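Local coordinates for Lmo1340 protein (Listeria monocytogenes, PDB 4NLM), which is of unknown function but is a probable surface lipoprotein built around a YqgU-like six-bladed beta-propeller domain, at residues Y100-L105 with I118-D123. Sequence-based numbering, arbitrary orientation. Where two conformers were deposited one is given.
Sequences YRNILL and IIALND
The first torsion sets CG of L121 (chi1 -75°) and CG1 of I103 (chi1 -69°) anti to the carbonyl carbon, beside the backbone N, and the methyls they carry, CD2 and CD1, meet. The two side chains cross at about a right angle, CD2 of L121 lying 3.3 Å from CD1 of I103; this is shorter than a usual methyl contact, but the tightness is doubtful because I103 was modelled in two conformers. The other methyl of L121, CD1, turns to the backbone of 100-101 and comes within 3.2 Å of Y100 O.

Backbone evidence fixes the register. I103 and I119 form an antiparallel hydrogen-bonded pair: N of I103 donates to O of I119 and N of I119 to O of I103, both at 2.8 Å. N102 with A120 and L104 with I118 are the flanking non-hydrogen-bonded pairs. Beyond the strand, L121 N reaches R101 O at 3.0 Å, tilted 28° from the carbonyl plane; a water also donates to R101 O while accepting from N122 N, so this oxygen is gripped twice.

The side chains sort by face. I103 and I119 share one, where the CD1 of I119 lies 4.1 Å from CB of L105 and F85 of strand 81-87 packs against L105 and I119. On the other, I118 sends CG2 to N102 CB (3.8 Å) and CD1 to L104 CD1 (3.9 Å), while W141 of strand 137-141 packs on N102 and L104. Sandwiched between neighbouring sheets, this antiparallel pairing of the two middle strands, 102-108 and 114-120, is characteristic of a four-stranded beta-propeller blade.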
loop_
_atom_site.group_PDB
_atom_site.type_symbol
_atom_site.label_atom_id
_atom_site.label_comp_id
_atom_site.label_asym_id
_atom_site.label_seq_id
_atom_site.Cartn_x
_atom_site.Cartn_y
_atom_site.Cartn_z
ATOM N N TYR A 100 6.665 -8.598 8.184
ATOM C CA TYR A 100 6.676 -9.769 7.313
ATOM C C TYR A 100 6.489 -11.107 8.055
ATOM O O TYR A 100 6.948 -12.139 7.626
ATOM C CB TYR A 100 7.955 -9.802 6.448
ATOM C CG TYR A 100 8.205 -8.568 5.601
ATOM C CD1 TYR A 100 7.617 -8.402 4.359
ATOM C CD2 TYR A 100 9.036 -7.565 6.064
ATOM C CE1 TYR A 100 7.869 -7.290 3.593
ATOM C CE2 TYR A 100 9.295 -6.442 5.296
ATOM C CZ TYR A 100 8.709 -6.317 4.061
ATOM O OH TYR A 100 9.026 -5.196 3.320
ATOM N N ARG A 101 5.802 -11.099 9.166
ATOM C CA ARG A 101 5.604 -12.309 9.959
ATOM C C ARG A 101 4.183 -12.836 9.897
ATOM O O ARG A 101 3.977 -14.014 10.109
ATOM C CB ARG A 101 5.947 -12.051 11.422
ATOM C CG ARG A 101 7.433 -11.825 11.670
ATOM C CD ARG A 101 7.775 -11.595 13.143
ATOM N NE ARG A 101 9.093 -10.976 13.289
ATOM C CZ ARG A 101 9.552 -10.413 14.405
ATOM N NH1 ARG A 101 8.806 -10.369 15.505
ATOM N NH2 ARG A 101 10.766 -9.876 14.418
ATOM N N ASN A 102 3.227 -11.954 9.615
ATOM C CA ASN A 102 1.824 -12.326 9.587
ATOM C C ASN A 102 1.113 -11.779 8.371
ATOM O O ASN A 102 1.580 -10.863 7.730
ATOM C CB ASN A 102 1.106 -11.716 10.807
ATOM C CG ASN A 102 1.608 -12.252 12.130
ATOM O OD1 ASN A 102 1.545 -13.458 12.379
ATOM N ND2 ASN A 102 2.096 -11.389 12.969
ATOM N N ILE A 103 -0.059 -12.339 8.135
ATOM C CA ILE A 103 -0.981 -11.881 7.129
ATOM C C ILE A 103 -2.289 -11.489 7.828
ATOM O O ILE A 103 -2.682 -12.136 8.792
ATOM C CB ILE A 103 -1.298 -13.009 6.135
ATOM C CG1 ILE A 103 -0.071 -13.342 5.290
ATOM C CG2 ILE A 103 -2.460 -12.618 5.221
ATOM C CD1 ILE A 103 -0.189 -14.624 4.498
ATOM N N LEU A 104 -2.910 -10.402 7.362
ATOM C CA LEU A 104 -4.280 -10.074 7.698
ATOM C C LEU A 104 -5.139 -10.532 6.539
ATOM O O LEU A 104 -4.866 -10.188 5.378
ATOM C CB LEU A 104 -4.463 -8.583 7.827
ATOM C CG LEU A 104 -5.886 -8.068 7.801
ATOM C CD1 LEU A 104 -6.640 -8.444 9.040
ATOM C CD2 LEU A 104 -5.897 -6.572 7.616
ATOM N N LEU A 105 -6.141 -11.339 6.843
ATOM C CA LEU A 105 -7.118 -11.758 5.861
ATOM C C LEU A 105 -8.477 -11.289 6.323
ATOM O O LEU A 105 -8.928 -11.632 7.424
ATOM C CB LEU A 105 -7.152 -13.281 5.725
ATOM C CG LEU A 105 -8.182 -13.833 4.748
ATOM C CD1 LEU A 105 -7.917 -13.344 3.341
ATOM C CD2 LEU A 105 -8.156 -15.343 4.829
ATOM N N ILE A 118 -5.731 -12.933 11.683
ATOM C CA ILE A 118 -4.303 -12.754 11.580
ATOM C C ILE A 118 -3.722 -14.169 11.480
ATOM O O ILE A 118 -3.991 -15.015 12.342
ATOM C CB ILE A 118 -3.710 -12.045 12.801
ATOM C CG1 ILE A 118 -4.423 -10.718 13.050
ATOM C CG2 ILE A 118 -2.197 -11.870 12.645
ATOM C CD1 ILE A 118 -4.399 -9.742 11.907
ATOM N N ILE A 119 -2.945 -14.415 10.428
ATOM C CA ILE A 119 -2.398 -15.721 10.149
ATOM C C ILE A 119 -0.893 -15.667 10.144
ATOM O O ILE A 119 -0.306 -14.799 9.492
ATOM C CB ILE A 119 -2.875 -16.182 8.775
ATOM C CG1 ILE A 119 -4.411 -16.318 8.791
ATOM C CG2 ILE A 119 -2.236 -17.499 8.352
ATOM C CD1 ILE A 119 -5.084 -16.325 7.451
ATOM N N ALA A 120 -0.257 -16.595 10.859
ATOM C CA ALA A 120 1.207 -16.633 10.887
ATOM C C ALA A 120 1.766 -17.181 9.595
ATOM O O ALA A 120 1.350 -18.230 9.128
ATOM C CB ALA A 120 1.714 -17.455 12.071
ATOM N N LEU A 121 2.739 -16.474 9.036
ATOM C CA LEU A 121 3.344 -16.927 7.797
ATOM C C LEU A 121 4.141 -18.210 7.931
ATOM O O LEU A 121 4.201 -18.997 6.980
ATOM C CB LEU A 121 4.242 -15.830 7.233
ATOM C CG LEU A 121 3.457 -14.677 6.588
ATOM C CD1 LEU A 121 4.317 -13.436 6.475
ATOM C CD2 LEU A 121 2.937 -15.139 5.236
ATOM N N ASN A 122 4.742 -18.454 9.095
ATOM C CA ASN A 122 5.612 -19.624 9.181
ATOM C C ASN A 122 4.884 -20.963 9.166
ATOM O O ASN A 122 5.413 -21.939 8.635
ATOM C CB ASN A 122 6.606 -19.520 10.333
ATOM C CG ASN A 122 5.956 -19.380 11.697
ATOM O OD1 ASN A 122 4.740 -19.413 11.854
ATOM N ND2 ASN A 122 6.792 -19.192 12.705
ATOM N N ASP A 123 3.674 -21.013 9.720
ATOM C CA ASP A 123 2.942 -22.269 9.731
ATOM C C ASP A 123 1.466 -22.184 9.340
ATOM O O ASP A 123 0.775 -23.199 9.395
ATOM C CB ASP A 123 3.099 -22.964 11.097
ATOM C CG ASP A 123 2.488 -22.177 12.243
ATOM O OD1 ASP A 123 1.808 -21.164 12.013
ATOM O OD2 ASP A 123 2.660 -22.608 13.410
HETATM O O HOH W 1 5.514 -16.126 10.948
#